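Local coordinates for protein MEM-A1 (Soil metagenome, PDB 6E0S) that probably hydrolyses beta-lactam antibiotics with zinc bound in its active site, as a subclass B3 metallo-beta-lactamase, at residues S36-G41 with R75-K80; V48-P53 with W176-T181; E65-I70 with S101-L106; I87-S90 with H96-G99. All coordinates share one frame; numbering follows the deposited sequence.

Contact 1 of 4, residues S36-G41 with R75-K80; sequences STYYVG and RQLGFK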
loop_
_atom_site.group_PDB
_atom_site.type_symbol
_atom_site.label_atom_id
_atom_site.label_comp_id
_atom_site.label_asym_id
_atom_site.label_seq_id
_atom_site.Cartn_x
_atom_site.Cartn_y
_atom_site.Cartn_z
ATOM N N SER A 36 16.615 -4.996 5.830
ATOM C CA SER A 36 16.663 -3.551 5.580
ATOM C C SER A 36 15.275 -2.938 5.363
ATOM O O SER A 36 15.173 -1.781 4.910
ATOM C CB SER A 36 17.570 -3.244 4.368
ATOM O OG SER A 36 16.948 -3.536 3.120
ATOM N N THR A 37 14.220 -3.669 5.717
ATOM C CA THR A 37 12.836 -3.234 5.536
ATOM C C THR A 37 12.295 -2.722 6.862
ATOM O O THR A 37 12.365 -3.424 7.884
ATOM C CB THR A 37 11.958 -4.382 5.024
ATOM O OG1 THR A 37 12.317 -4.669 3.672
ATOM C CG2 THR A 37 10.459 -3.995 5.033
ATOM N N TYR A 38 11.770 -1.493 6.857
ATOM C CA TYR A 38 11.315 -0.878 8.110
ATOM C C TYR A 38 9.874 -0.418 7.963
ATOM O O TYR A 38 9.474 0.024 6.892
ATOM C CB TYR A 38 12.184 0.326 8.488
ATOM C CG TYR A 38 13.638 -0.001 8.734
ATOM C CD1 TYR A 38 14.519 -0.205 7.671
ATOM C CD2 TYR A 38 14.131 -0.084 10.024
ATOM C CE1 TYR A 38 15.876 -0.511 7.909
ATOM C CE2 TYR A 38 15.494 -0.411 10.273
ATOM C CZ TYR A 38 16.332 -0.620 9.187
ATOM O OH TYR A 38 17.644 -0.913 9.411
ATOM N N TYR A 39 9.105 -0.462 9.059
ATOM C CA TYR A 39 7.875 0.315 9.110
ATOM C C TYR A 39 8.152 1.768 9.513
ATOM O O TYR A 39 8.759 2.026 10.557
ATOM C CB TYR A 39 6.899 -0.315 10.104
ATOM C CG TYR A 39 5.496 0.264 10.055
ATOM C CD1 TYR A 39 4.508 -0.296 9.214
ATOM C CD2 TYR A 39 5.145 1.346 10.859
ATOM C CE1 TYR A 39 3.197 0.221 9.187
ATOM C CE2 TYR A 39 3.838 1.861 10.833
ATOM C CZ TYR A 39 2.890 1.289 9.990
ATOM O OH TYR A 39 1.626 1.796 9.971
ATOM N N VAL A 40 7.648 2.723 8.720
ATOM C CA VAL A 40 7.857 4.149 9.024
ATOM C C VAL A 40 6.547 4.937 8.935
ATOM O O VAL A 40 6.546 6.181 8.907
ATOM C CB VAL A 40 8.922 4.768 8.094
ATOM C CG1 VAL A 40 10.302 4.212 8.394
ATOM C CG2 VAL A 40 8.535 4.585 6.614
ATOM N N GLY A 41 5.424 4.234 8.916
ATOM C CA GLY A 41 4.120 4.873 8.798
ATOM C C GLY A 41 3.580 5.392 10.119
ATOM O O GLY A 41 4.306 5.562 11.105
ATOM N N ARG A 75 14.212 9.706 9.300
ATOM C CA ARG A 75 15.408 10.331 9.870
ATOM C C ARG A 75 15.751 9.728 11.225
ATOM O O ARG A 75 16.930 9.514 11.552
ATOM C CB ARG A 75 15.201 11.843 10.034
ATOM C CG ARG A 75 14.894 12.631 8.778
ATOM C CD ARG A 75 14.907 14.139 9.055
ATOM N NE ARG A 75 14.311 14.873 7.951
ATOM C CZ ARG A 75 13.090 15.399 7.958
ATOM N NH1 ARG A 75 12.327 15.319 9.052
ATOM N NH2 ARG A 75 12.644 16.051 6.876
ATOM N N GLN A 76 14.726 9.454 12.026
ATOM C CA GLN A 76 14.953 8.928 13.365
ATOM C C GLN A 76 15.723 7.618 13.298
ATOM O O GLN A 76 16.584 7.349 14.147
ATOM C CB GLN A 76 13.600 8.746 14.050
ATOM C CG GLN A 76 13.607 8.121 15.395
ATOM C CD GLN A 76 12.183 8.001 15.943
ATOM O OE1 GLN A 76 11.220 8.511 15.344
ATOM N NE2 GLN A 76 12.053 7.348 17.078
ATOM N N LEU A 77 15.428 6.795 12.289
ATOM C CA LEU A 77 16.120 5.520 12.125
ATOM C C LEU A 77 17.548 5.674 11.615
ATOM O O LEU A 77 18.270 4.669 11.544
ATOM C CB LEU A 77 15.339 4.613 11.165
ATOM C CG LEU A 77 13.981 4.077 11.632
ATOM C CD1 LEU A 77 13.245 3.433 10.438
ATOM C CD2 LEU A 77 14.128 3.055 12.759
ATOM N N GLY A 78 17.956 6.875 11.240
ATOM C CA GLY A 78 19.306 7.151 10.793
ATOM C C GLY A 78 19.471 7.323 9.291
ATOM O O GLY A 78 20.613 7.381 8.811
ATOM N N PHE A 79 18.384 7.409 8.540
ATOM C CA PHE A 79 18.420 7.575 7.095
ATOM C C PHE A 79 18.101 9.027 6.708
ATOM O O PHE A 79 17.574 9.807 7.501
ATOM C CB PHE A 79 17.419 6.617 6.434
ATOM C CG PHE A 79 17.678 5.158 6.724
ATOM C CD1 PHE A 79 16.838 4.441 7.567
ATOM C CD2 PHE A 79 18.777 4.507 6.162
ATOM C CE1 PHE A 79 17.071 3.083 7.838
ATOM C CE2 PHE A 79 19.006 3.152 6.430
ATOM C CZ PHE A 79 18.149 2.455 7.275
ATOM N N LYS A 80 18.431 9.386 5.469
ATOM C CA LYS A 80 18.191 10.722 4.946
ATOM C C LYS A 80 17.119 10.680 3.869
ATOM O O LYS A 80 17.104 9.778 3.024
ATOM C CB LYS A 80 19.457 11.324 4.356
ATOM C CG LYS A 80 20.603 11.423 5.337
ATOM C CD LYS A 80 21.873 11.859 4.619
ATOM C CE LYS A 80 23.110 11.432 5.400
ATOM N NZ LYS A 80 24.365 11.662 4.627
#
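An apolar, partly buried contact joins Y38 and V40, on and just after strand 37-39, to L77 and F79 in the turn that follows helix 66-76. F79 brings its ring edge toward the face of the tyrosine in an offset edge-to-face stack, with centroids 5.4 Å apart and planes at 68°. Y38 CG, anti to the carbonyl carbon (chi1 -62°), presents that face. F79 CE1 lies toward its rim, 3.8 Å from Y38 CE1. L77 packs alongside, and its CD1 reaches two partners: it is 3.7 Å from Y38 CD2 and an equal 3.7 Å from V40 CG1. The tyrosine and leucine chains run past one another in opposite directions, so the methyl also lies against Y38 CB and CG. In the layered metallo-beta-lactamase fold this is where a helix end is fastened to the outer side of a sheet. The helix closes in a Schellman motif: G78, with a positive phi of 104°, donates its N to R75 O at 2.8 Å, and the turn carries F79 back toward the strand, beside L77. H56 meets the F79 ring edge-to-face, while A51, L49 and I74 pack against the same side chain.

Contact 2 of 4, residues V48-P53 with W176-T181; sequences VLIASP and WTWRAT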
loop_
_atom_site.group_PDB
_atom_site.type_symbol
_atom_site.label_atom_id
_atom_site.label_comp_id
_atom_site.label_asym_id
_atom_site.label_seq_id
_atom_site.Cartn_x
_atom_site.Cartn_y
_atom_site.Cartn_z
ATOM N N VAL A 48 6.394 2.021 4.326
ATOM C CA VAL A 48 7.467 1.067 4.532
ATOM C C VAL A 48 8.703 1.554 3.801
ATOM O O VAL A 48 8.639 1.873 2.606
ATOM C CB VAL A 48 7.054 -0.341 4.058
ATOM C CG1 VAL A 48 8.298 -1.247 3.903
ATOM C CG2 VAL A 48 6.030 -0.938 5.030
ATOM N N LEU A 49 9.833 1.587 4.518
ATOM C CA LEU A 49 11.122 1.977 3.965
ATOM C C LEU A 49 11.951 0.727 3.679
ATOM O O LEU A 49 12.180 -0.086 4.578
ATOM C CB LEU A 49 11.889 2.864 4.944
ATOM C CG LEU A 49 13.249 3.367 4.399
ATOM C CD1 LEU A 49 13.002 4.405 3.318
ATOM C CD2 LEU A 49 14.046 3.960 5.592
ATOM N N ILE A 50 12.403 0.578 2.438
ATOM C CA ILE A 50 13.271 -0.529 2.047
ATOM C C ILE A 50 14.626 0.088 1.773
ATOM O O ILE A 50 14.816 0.733 0.734
ATOM C CB ILE A 50 12.748 -1.281 0.813
ATOM C CG1 ILE A 50 11.261 -1.602 0.979
ATOM C CG2 ILE A 50 13.597 -2.542 0.579
ATOM C CD1 ILE A 50 10.575 -2.296 -0.273
ATOM N N ALA A 51 15.566 -0.113 2.675
ATOM C CA ALA A 51 16.796 0.679 2.659
ATOM C C ALA A 51 17.939 -0.039 1.945
ATOM O O ALA A 51 17.971 -1.273 1.887
ATOM C CB ALA A 51 17.209 1.011 4.079
ATOM N N SER A 52 18.877 0.740 1.388
ATOM C CA SER A 52 20.086 0.140 0.841
ATOM C C SER A 52 21.179 1.199 0.747
ATOM O O SER A 52 20.890 2.409 0.702
ATOM C CB SER A 52 19.827 -0.490 -0.539
ATOM O OG SER A 52 20.070 0.467 -1.556
ATOM N N PRO A 53 22.441 0.774 0.684
ATOM C CA PRO A 53 23.538 1.735 0.494
ATOM C C PRO A 53 23.463 2.485 -0.825
ATOM O O PRO A 53 24.106 3.532 -0.958
ATOM C CB PRO A 53 24.796 0.852 0.557
ATOM C CG PRO A 53 24.392 -0.365 1.332
ATOM C CD PRO A 53 22.927 -0.594 0.933
ATOM N N TRP A 176 2.731 -4.806 -3.658
ATOM C CA TRP A 176 4.159 -4.836 -3.953
ATOM C C TRP A 176 4.859 -5.978 -3.220
ATOM O O TRP A 176 4.609 -6.214 -2.030
ATOM C CB TRP A 176 4.786 -3.497 -3.564
ATOM C CG TRP A 176 4.194 -2.333 -4.260
ATOM C CD1 TRP A 176 3.153 -1.539 -3.805
ATOM C CD2 TRP A 176 4.605 -1.787 -5.508
ATOM N NE1 TRP A 176 2.922 -0.523 -4.709
ATOM C CE2 TRP A 176 3.803 -0.645 -5.751
ATOM C CE3 TRP A 176 5.582 -2.135 -6.446
ATOM C CZ2 TRP A 176 3.948 0.135 -6.904
ATOM C CZ3 TRP A 176 5.725 -1.363 -7.576
ATOM C CH2 TRP A 176 4.911 -0.228 -7.791
ATOM N N THR A 177 5.750 -6.695 -3.907
ATOM C CA THR A 177 6.402 -7.846 -3.280
ATOM C C THR A 177 7.924 -7.768 -3.454
ATOM O O THR A 177 8.436 -7.250 -4.453
ATOM C CB THR A 177 5.892 -9.186 -3.830
ATOM O OG1 THR A 177 6.252 -9.289 -5.208
ATOM C CG2 THR A 177 4.356 -9.307 -3.715
ATOM N N TRP A 178 8.647 -8.264 -2.448
ATOM C CA TRP A 178 10.109 -8.280 -2.484
ATOM C C TRP A 178 10.587 -9.282 -1.446
ATOM O O TRP A 178 9.806 -9.798 -0.647
ATOM C CB TRP A 178 10.738 -6.890 -2.233
ATOM C CG TRP A 178 10.529 -6.293 -0.849
ATOM C CD1 TRP A 178 11.475 -6.134 0.124
ATOM C CD2 TRP A 178 9.321 -5.717 -0.320
ATOM N NE1 TRP A 178 10.931 -5.529 1.227
ATOM C CE2 TRP A 178 9.607 -5.272 0.984
ATOM C CE3 TRP A 178 8.016 -5.561 -0.813
ATOM C CZ2 TRP A 178 8.645 -4.671 1.798
ATOM C CZ3 TRP A 178 7.063 -4.957 0.006
ATOM C CH2 TRP A 178 7.381 -4.514 1.279
ATOM N N ARG A 179 11.878 -9.582 -1.479
ATOM C CA ARG A 179 12.475 -10.452 -0.473
ATOM C C ARG A 179 13.428 -9.630 0.373
ATOM O O ARG A 179 14.173 -8.800 -0.158
ATOM C CB ARG A 179 13.233 -11.626 -1.128
ATOM C CG ARG A 179 12.274 -12.605 -1.771
ATOM C CD ARG A 179 12.926 -13.970 -2.041
ATOM N NE ARG A 179 13.099 -14.762 -0.831
ATOM C CZ ARG A 179 12.183 -15.587 -0.313
ATOM N NH1 ARG A 179 11.003 -15.771 -0.885
ATOM N NH2 ARG A 179 12.463 -16.248 0.785
ATOM N N ALA A 180 13.390 -9.852 1.689
ATOM C CA ALA A 180 14.316 -9.246 2.632
ATOM C C ALA A 180 15.137 -10.363 3.255
ATOM O O ALA A 180 14.715 -11.525 3.250
ATOM C CB ALA A 180 13.597 -8.421 3.725
ATOM N N THR A 181 16.329 -10.014 3.752
ATOM C CA THR A 181 17.282 -10.996 4.255
ATOM C C THR A 181 17.958 -10.478 5.512
ATOM O O THR A 181 18.255 -9.284 5.629
ATOM C CB THR A 181 18.381 -11.358 3.215
ATOM O OG1 THR A 181 19.103 -10.174 2.858
ATOM C CG2 THR A 181 17.787 -11.974 1.954
#
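I50 and V48 both reach W178, and everything that passes directly between their strands is apolar or CH-pi in kind. The CH-pi contact dominates. I50 CD1 stands over one face of the indole, 3.5 Å from the centroid of the five-membered ring and only 18° off its normal; the nearest atom pair, I50 CD1 to W178 CE2, is 3.4 Å apart. With CG1 turned anti to its carbonyl carbon and chi2 extended at 176°, the isoleucine reaches straight toward the tryptophan, which approaches from the other direction. I50 CG1 follows its methyl, 3.9 Å from W178 NE1.

Simple apolar contact comes second. V48 CG1 lies obliquely to the benzene half of the indole, 4.0 Å from W178 CZ2, a second, more distant touch on an atom that I50 CD1 also covers.

The polar interaction is made outside the pair. W178 NE1 is hydrogen-bonded to T37 OG1 on the strand next to 48-50, which satisfies the buried indole nitrogen and probably helps to fix the rotation of the ring that I50 covers. M189, Y191 and I59 pack on the tryptophan, and L159 and V161 on the isoleucine. Strand 48-50 belongs to the seven-stranded sheet and strand 174-182 to the five-stranded one, so this is the interior between two facing sheets that typifies the alpha-beta/beta-alpha sandwich of metallo-beta-lactamases.

Contact 3 of 4, residues E65-I70 with S101-L106; sequences ESAPQI and SELQRL
A67 and L103 carry the packing of helix 66-76 against helix 100-107, two neighbours in one of the two helical layers of the alpha-beta/beta-alpha metallo-beta-lactamase fold. The axes of the short helical segments 66-70 and 101-106 come within 9.1 Å, and the two run roughly the same way, 38° apart. The small alanine lets the backbones draw close: A67 CA and L103 CA are 6.1 Å apart. On the buried, tightly packed side, L103 CG rests 4.1 Å from A67 CB, and its CD2 lies against the carbonyl oxygen of A67. The other leucine methyl, CD1, is 4.0 Å from I70 CG2, where the two side chains cross at about a right angle. No hydrogen bond passes between the segments.

Toward solvent the contact thins to the aliphatic part of E102, whose CG comes within 3.9 Å of A67 CB. A bend at chi2 (68°) then turns the carboxylate away from this apolar touch and into a salt bridge on its own helix. R105 grips it side-on with two nitrogens, one to each oxygen: NH2 reaches E102 OE2 at 2.9 Å, while NE points almost straight at E102 OE1, also 2.9 Å away, with that oxygen in the guanidinium plane.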
loop_
_atom_site.group_PDB
_atom_site.type_symbol
_atom_site.label_atom_id
_atom_site.label_comp_id
_atom_site.label_asym_id
_atom_site.label_seq_id
_atom_site.Cartn_x
_atom_site.Cartn_y
_atom_site.Cartn_z
ATOM N N GLU A 65 -1.181 14.813 6.492
ATOM C CA GLU A 65 -0.727 14.888 7.883
ATOM C C GLU A 65 0.316 13.836 8.203
ATOM O O GLU A 65 1.123 14.034 9.110
ATOM C CB GLU A 65 -1.913 14.702 8.835
ATOM C CG GLU A 65 -2.672 15.929 9.128
ATOM C CD GLU A 65 -4.014 15.640 9.742
ATOM O OE1 GLU A 65 -4.805 14.873 9.145
ATOM O OE2 GLU A 65 -4.305 16.193 10.792
ATOM N N SER A 66 0.294 12.702 7.509
ATOM C CA SER A 66 1.262 11.639 7.782
ATOM C C SER A 66 2.643 11.992 7.274
ATOM O O SER A 66 3.636 11.556 7.858
ATOM C CB SER A 66 0.856 10.314 7.117
ATOM O OG SER A 66 -0.518 10.051 7.253
ATOM N N ALA A 67 2.726 12.724 6.159
ATOM C CA ALA A 67 4.008 12.902 5.486
ATOM C C ALA A 67 5.112 13.421 6.414
ATOM O O ALA A 67 6.195 12.822 6.431
ATOM C CB ALA A 67 3.802 13.792 4.255
ATOM N N PRO A 68 4.919 14.458 7.223
ATOM C CA PRO A 68 6.042 14.876 8.096
ATOM C C PRO A 68 6.411 13.845 9.149
ATOM O O PRO A 68 7.596 13.738 9.501
ATOM C CB PRO A 68 5.544 16.185 8.725
ATOM C CG PRO A 68 4.081 16.156 8.547
ATOM C CD PRO A 68 3.815 15.425 7.274
ATOM N N GLN A 69 5.448 13.054 9.633
ATOM C CA GLN A 69 5.758 11.975 10.581
ATOM C C GLN A 69 6.564 10.868 9.914
ATOM O O GLN A 69 7.496 10.316 10.518
ATOM C CB GLN A 69 4.467 11.397 11.172
ATOM C CG GLN A 69 3.633 12.412 11.946
ATOM C CD GLN A 69 2.409 11.783 12.560
ATOM O OE1 GLN A 69 2.496 11.137 13.604
ATOM N NE2 GLN A 69 1.253 11.953 11.910
ATOM N N ILE A 70 6.229 10.529 8.665
ATOM C CA ILE A 70 6.990 9.501 7.943
ATOM C C ILE A 70 8.412 9.979 7.715
ATOM O O ILE A 70 9.389 9.230 7.903
ATOM C CB ILE A 70 6.295 9.142 6.608
ATOM C CG1 ILE A 70 4.975 8.383 6.881
ATOM C CG2 ILE A 70 7.249 8.295 5.672
ATOM C CD1 ILE A 70 3.980 8.410 5.700
ATOM N N SER A 101 3.237 13.917 -2.281
ATOM C CA SER A 101 3.792 15.154 -2.828
ATOM C C SER A 101 4.850 15.766 -1.901
ATOM O O SER A 101 5.934 16.165 -2.350
ATOM C CB SER A 101 2.629 16.110 -3.105
ATOM O OG SER A 101 2.964 17.441 -2.920
ATOM N N GLU A 102 4.578 15.794 -0.598
ATOM C CA GLU A 102 5.534 16.385 0.334
ATOM C C GLU A 102 6.774 15.503 0.493
ATOM O O GLU A 102 7.908 16.004 0.563
ATOM C CB GLU A 102 4.858 16.618 1.678
ATOM C CG GLU A 102 5.807 16.885 2.862
ATOM C CD GLU A 102 6.542 18.229 2.774
ATOM O OE1 GLU A 102 6.219 19.057 1.888
ATOM O OE2 GLU A 102 7.449 18.461 3.609
ATOM N N LEU A 103 6.576 14.193 0.564
ATOM C CA LEU A 103 7.718 13.286 0.686
ATOM C C LEU A 103 8.571 13.334 -0.573
ATOM O O LEU A 103 9.801 13.264 -0.504
ATOM C CB LEU A 103 7.228 11.861 0.981
ATOM C CG LEU A 103 6.830 11.679 2.450
ATOM C CD1 LEU A 103 5.903 10.489 2.620
ATOM C CD2 LEU A 103 8.058 11.479 3.365
ATOM N N GLN A 104 7.939 13.472 -1.730
ATOM C CA GLN A 104 8.715 13.696 -2.952
ATOM C C GLN A 104 9.462 15.027 -2.911
ATOM O O GLN A 104 10.608 15.109 -3.371
ATOM C CB GLN A 104 7.806 13.641 -4.175
ATOM C CG GLN A 104 8.565 13.877 -5.453
ATOM C CD GLN A 104 7.664 14.100 -6.610
ATOM O OE1 GLN A 104 6.828 15.010 -6.574
ATOM N NE2 GLN A 104 7.788 13.258 -7.651
ATOM N N ARG A 105 8.844 16.072 -2.347
ATOM C CA ARG A 105 9.534 17.368 -2.225
ATOM C C ARG A 105 10.788 17.262 -1.354
ATOM O O ARG A 105 11.815 17.908 -1.634
ATOM C CB ARG A 105 8.575 18.431 -1.652
ATOM C CG ARG A 105 9.217 19.806 -1.551
ATOM C CD ARG A 105 8.375 20.788 -0.739
ATOM N NE ARG A 105 8.377 20.497 0.693
ATOM C CZ ARG A 105 9.365 20.853 1.515
ATOM N NH1 ARG A 105 10.408 21.510 1.026
ATOM N NH2 ARG A 105 9.312 20.553 2.815
ATOM N N LEU A 106 10.708 16.489 -0.264
ATOM C CA LEU A 106 11.840 16.350 0.653
ATOM C C LEU A 106 12.969 15.517 0.050
ATOM O O LEU A 106 14.132 15.713 0.404
ATOM C CB LEU A 106 11.371 15.705 1.966
ATOM C CG LEU A 106 10.448 16.518 2.879
ATOM C CD1 LEU A 106 9.876 15.650 4.022
ATOM C CD2 LEU A 106 11.173 17.715 3.455
#

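Contact 4 of 4, residues I87-S90 with H96-G99; sequences ILNS and HAGG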
loop_
_atom_site.group_PDB
_atom_site.type_symbol
_atom_site.label_atom_id
_atom_site.label_comp_id
_atom_site.label_asym_id
_atom_site.label_seq_id
_atom_site.Cartn_x
_atom_site.Cartn_y
_atom_site.Cartn_z
ATOM N N ILE A 87 9.402 6.381 -4.662
ATOM C CA ILE A 87 8.247 6.280 -3.780
ATOM C C ILE A 87 7.200 5.506 -4.555
ATOM O O ILE A 87 6.861 5.895 -5.679
ATOM C CB ILE A 87 7.723 7.657 -3.352
ATOM C CG1 ILE A 87 8.762 8.368 -2.481
ATOM C CG2 ILE A 87 6.425 7.482 -2.570
ATOM C CD1 ILE A 87 8.470 9.919 -2.285
ATOM N N LEU A 88 6.736 4.384 -3.989
ATOM C CA LEU A 88 5.744 3.533 -4.652
ATOM C C LEU A 88 4.390 3.764 -4.004
ATOM O O LEU A 88 4.310 4.024 -2.806
ATOM C CB LEU A 88 6.110 2.047 -4.546
ATOM C CG LEU A 88 7.569 1.660 -4.724
ATOM C CD1 LEU A 88 7.792 0.117 -4.615
ATOM C CD2 LEU A 88 8.158 2.250 -6.024
ATOM N N ASN A 89 3.325 3.703 -4.788
ATOM C CA ASN A 89 1.978 3.914 -4.249
ATOM C C ASN A 89 1.174 2.621 -4.313
ATOM O O ASN A 89 1.204 1.912 -5.327
ATOM C CB ASN A 89 1.277 5.025 -5.025
ATOM C CG ASN A 89 -0.150 5.300 -4.539
ATOM O OD1 ASN A 89 -1.058 5.459 -5.357
ATOM N ND2 ASN A 89 -0.340 5.411 -3.218
ATOM N N SER A 90 0.488 2.296 -3.216
ATOM C CA SER A 90 -0.492 1.213 -3.202
ATOM C C SER A 90 -1.764 1.664 -3.929
ATOM O O SER A 90 -2.069 1.161 -5.015
ATOM C CB SER A 90 -0.803 0.773 -1.761
ATOM O OG SER A 90 -1.369 1.836 -1.016
ATOM N N HIS A 96 -3.488 7.460 1.467
ATOM C CA HIS A 96 -2.287 6.670 1.222
ATOM C C HIS A 96 -1.349 7.341 0.238
ATOM O O HIS A 96 -0.142 7.137 0.301
ATOM C CB HIS A 96 -2.670 5.279 0.708
ATOM C CG HIS A 96 -3.548 4.527 1.662
ATOM N ND1 HIS A 96 -3.053 3.857 2.761
ATOM C CD2 HIS A 96 -4.893 4.358 1.695
ATOM C CE1 HIS A 96 -4.055 3.310 3.430
ATOM N NE2 HIS A 96 -5.180 3.585 2.795
ATOM N N ALA A 97 -1.896 8.113 -0.694
ATOM C CA ALA A 97 -1.086 8.915 -1.600
ATOM C C ALA A 97 -1.035 10.389 -1.213
ATOM O O ALA A 97 -0.264 11.130 -1.807
ATOM C CB ALA A 97 -1.615 8.820 -3.035
ATOM N N GLY A 98 -1.865 10.847 -0.280
ATOM C CA GLY A 98 -1.942 12.284 -0.034
ATOM C C GLY A 98 -0.649 12.891 0.488
ATOM O O GLY A 98 -0.379 14.081 0.263
ATOM N N GLY A 99 0.149 12.108 1.213
ATOM C CA GLY A 99 1.440 12.567 1.695
ATOM C C GLY A 99 2.574 12.471 0.683
ATOM O O GLY A 99 3.705 12.895 0.950
#
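The HxHxDH zinc-binding motif of metallo-beta-lactamases begins directly after S90 and ends with H96, so this contact closes the short loop on which the motif is carried. N89 and S90, just past the end of strand 84-88, face H96 and A97 on helix 94-97. The amide of N89 comes up to the alanine methyl, its ND2 3.6 Å from A97 CB; CG stands anti to the asparagine's own backbone N (chi1 179°), which extends the amide toward the helix. N89 ND2 is also 3.9 Å from H96 O, too far for a hydrogen bond, and S90 OG lies 4.1 Å from H96 CB.

The polar ends are engaged by other partners. N89 ND2 donates to H91 O and to D60 OD1, while S90 OG is hydrogen-bonded to D60 OD2. One aspartate therefore holds both residues, and the asparagine in turn ties the backbone of the zinc ligand H91.

The H96 side chain is about 3 Å from a bound zinc ion; as in other B3 enzymes, it probably belongs to the second zinc site, and its ring packs near those of H91 and H237. Across the segments the chemistry is limited to van der Waals contact. The bonds to D60 and H91 O, rather than the touch with H96 and A97, suggest a second-shell role for N89 and S90, which would help to position the motif.

How the contacts relate
Contacts 2, 3 and 4 are buried, whereas contact 1 is partly open, at a helix end. Contacts 1 and 2 use adjacent strands of the seven-stranded sheet, joined by a backbone hydrogen bond from Y38 N to L49 O, and engage its two sides: helix end in one case, second sheet in the other. Helix 66-76 serves contacts 1 and 3. Contact 4 touches contact 3, G99 O against A67 CB and I87 CD1 against the backbone of L103 and Q104. W176 NE1, from a segment of contact 2, bonds to N89 O of contact 4. Aromatic chemistry marks contacts 1 and 2, aliphatic packing contact 3; at contact 4 polar side chains pack on carbon while bonding to residues around the zinc site.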